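Local atomic coordinates of oxysterol-binding protein homolog 3 (Saccharomyces cerevisiae, PDB entry 4IC4), a protein that carries lipids such as sterols and phosphoinositides in a hydrophobic pocket and transfers them between membranes through the cytosol. Residues 28-33 with 309-314. Sequence-based numbering, arbitrary orientation.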
loop_
_atom_site.group_PDB
_atom_site.type_symbol
_atom_site.label_atom_id
_atom_site.label_comp_id
_atom_site.label_asym_id
_atom_site.label_seq_id
_atom_site.Cartn_x
_atom_site.Cartn_y
_atom_site.Cartn_z
ATOM N N VAL A 28 -12.155 -18.969 -1.226
ATOM C CA VAL A 28 -10.938 -19.666 -1.618
ATOM C C VAL A 28 -9.987 -19.842 -0.442
ATOM O O VAL A 28 -9.921 -19.002 0.458
ATOM C CB VAL A 28 -10.182 -18.914 -2.739
ATOM C CG1 VAL A 28 -11.068 -18.768 -3.962
ATOM C CG2 VAL A 28 -9.725 -17.557 -2.240
ATOM N N THR A 29 -9.258 -20.948 -0.459
ATOM C CA THR A 29 -8.286 -21.248 0.581
ATOM C C THR A 29 -7.017 -20.481 0.232
ATOM O O THR A 29 -6.511 -20.594 -0.883
ATOM C CB THR A 29 -7.953 -22.750 0.618
ATOM O OG1 THR A 29 -9.154 -23.499 0.842
ATOM C CG2 THR A 29 -6.959 -23.051 1.729
ATOM N N ARG A 30 -6.514 -19.694 1.177
ATOM C CA ARG A 30 -5.298 -18.926 0.940
ATOM C C ARG A 30 -4.155 -19.491 1.778
ATOM O O ARG A 30 -4.380 -20.118 2.821
ATOM C CB ARG A 30 -5.542 -17.447 1.249
ATOM C CG ARG A 30 -6.595 -16.830 0.328
ATOM C CD ARG A 30 -6.868 -15.365 0.644
ATOM N NE ARG A 30 -7.975 -14.859 -0.161
ATOM C CZ ARG A 30 -7.894 -14.567 -1.455
ATOM N NH1 ARG A 30 -6.746 -14.719 -2.108
ATOM N NH2 ARG A 30 -8.974 -14.149 -2.103
ATOM N N ARG A 31 -2.927 -19.278 1.321
ATOM C CA ARG A 31 -1.768 -19.817 2.023
ATOM C C ARG A 31 -1.530 -19.239 3.413
ATOM O O ARG A 31 -1.088 -19.957 4.307
ATOM C CB ARG A 31 -0.506 -19.679 1.156
ATOM C CG ARG A 31 -0.144 -18.262 0.730
ATOM C CD ARG A 31 0.960 -18.289 -0.319
ATOM N NE ARG A 31 1.463 -16.949 -0.601
ATOM C CZ ARG A 31 2.449 -16.679 -1.451
ATOM N NH1 ARG A 31 3.042 -17.659 -2.119
ATOM N NH2 ARG A 31 2.865 -15.431 -1.605
ATOM N N ASN A 32 -1.828 -17.955 3.597
ATOM C CA ASN A 32 -1.655 -17.300 4.895
ATOM C C ASN A 32 -0.252 -17.507 5.451
ATOM O O ASN A 32 -0.054 -17.529 6.669
ATOM C CB ASN A 32 -2.676 -17.845 5.900
ATOM C CG ASN A 32 -4.106 -17.597 5.469
ATOM O OD1 ASN A 32 -4.486 -16.467 5.172
ATOM N ND2 ASN A 32 -4.909 -18.655 5.437
ATOM N N ASP A 33 0.720 -17.648 4.558
ATOM C CA ASP A 33 2.091 -17.890 4.976
ATOM C C ASP A 33 3.009 -17.790 3.766
ATOM O O ASP A 33 2.550 -17.828 2.618
ATOM C CB ASP A 33 2.173 -19.290 5.605
ATOM C CG ASP A 33 3.523 -19.585 6.230
ATOM O OD1 ASP A 33 4.098 -18.690 6.878
ATOM O OD2 ASP A 33 4.003 -20.729 6.085
ATOM N N THR A 309 -4.390 -18.079 -6.857
ATOM C CA THR A 309 -5.405 -19.042 -6.448
ATOM C C THR A 309 -6.327 -19.286 -7.635
ATOM O O THR A 309 -6.083 -18.782 -8.731
ATOM C CB THR A 309 -6.270 -18.511 -5.284
ATOM O OG1 THR A 309 -7.067 -17.415 -5.747
ATOM C CG2 THR A 309 -5.394 -18.053 -4.120
ATOM N N GLU A 310 -7.392 -20.048 -7.415
ATOM C CA GLU A 310 -8.353 -20.334 -8.475
ATOM C C GLU A 310 -9.001 -19.043 -8.980
ATOM O O GLU A 310 -9.582 -19.008 -10.062
ATOM C CB GLU A 310 -9.434 -21.284 -7.952
ATOM C CG GLU A 310 -10.203 -20.729 -6.767
ATOM C CD GLU A 310 -11.078 -21.763 -6.097
ATOM O OE1 GLU A 310 -12.050 -22.229 -6.730
ATOM O OE2 GLU A 310 -10.787 -22.111 -4.932
ATOM N N ILE A 311 -8.909 -17.978 -8.193
ATOM C CA ILE A 311 -9.492 -16.710 -8.604
ATOM C C ILE A 311 -8.694 -16.114 -9.756
ATOM O O ILE A 311 -9.259 -15.617 -10.728
ATOM C CB ILE A 311 -9.501 -15.692 -7.442
ATOM C CG1 ILE A 311 -10.458 -16.159 -6.346
ATOM C CG2 ILE A 311 -9.907 -14.311 -7.961
ATOM C CD1 ILE A 311 -10.474 -15.263 -5.135
ATOM N N GLU A 312 -7.372 -16.195 -9.648
ATOM C CA GLU A 312 -6.479 -15.632 -10.653
ATOM C C GLU A 312 -6.028 -16.573 -11.764
ATOM O O GLU A 312 -5.724 -16.122 -12.871
ATOM C CB GLU A 312 -5.219 -15.068 -9.983
ATOM C CG GLU A 312 -5.439 -13.934 -8.985
ATOM C CD GLU A 312 -5.863 -14.413 -7.606
ATOM O OE1 GLU A 312 -5.686 -15.612 -7.295
ATOM O OE2 GLU A 312 -6.362 -13.583 -6.819
ATOM N N LYS A 313 -5.975 -17.871 -11.474
ATOM C CA LYS A 313 -5.491 -18.851 -12.444
ATOM C C LYS A 313 -6.109 -18.745 -13.829
ATOM O O LYS A 313 -7.312 -18.955 -14.005
ATOM C CB LYS A 313 -5.681 -20.283 -11.916
ATOM C CG LYS A 313 -5.120 -21.353 -12.857
ATOM C CD LYS A 313 -5.418 -22.765 -12.367
ATOM C CE LYS A 313 -4.925 -23.809 -13.361
ATOM N NZ LYS A 313 -5.305 -25.194 -12.950
ATOM N N GLY A 314 -5.262 -18.411 -14.800
ATOM C CA GLY A 314 -5.682 -18.292 -16.185
ATOM C C GLY A 314 -6.468 -17.043 -16.532
ATOM O O GLY A 314 -6.900 -16.881 -17.671
HETATM O O HOH W 1 -9.841 -22.771 -2.398
HETATM O O HOH W 2 -4.800 -14.562 -4.639
HETATM O O HOH W 3 -8.017 -13.399 -4.682
#
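Val28 leads the apolar side of this surface contact: its CG1 lies 3.6 Å from CG1 of Ile311 and 3.5 Å from CG of Glu310. The Ile311 chain crosses the valine at nearly a right angle, bringing CD1 to 3.6 Å from Arg30 NH2. Val28 CG2 covers one guanidinium face near its rim, and Thr309 CG2 lies 4.1 Å from Arg30 NH1.

No direct hydrogen bond joins the segments; water does the polar work. One molecule accepts from Thr29 N and donates to Glu310 OE2, 2.8 Å from the water oxygen. At the guanidinium edge, in plane, a second links Arg30 NH2 to Glu312 OE2 (water oxygen to OE2 2.7 Å), while a third bonds weakly to NH1 and OE2; both may share protons with other acceptors.

Glu312 OE1 accepts from Thr309 N (2.8 Å) and OG1, bonds that together hold the carboxylate over the turn's start. Thr309 OG1 sits between backbone N and carbonyl carbon (chi1 68°), turned toward Ile311 N to close an ST turn.

Away from the phosphoinositide site, loop 309-314 of the OSBP-related domain receives N-terminal segment 28-33; Arg30 and Ile311 touch strand 127-132, and Arg31 salt-bridges Glu331 ending helix 325-331 and bonds to Ala303 O in helix 300-305.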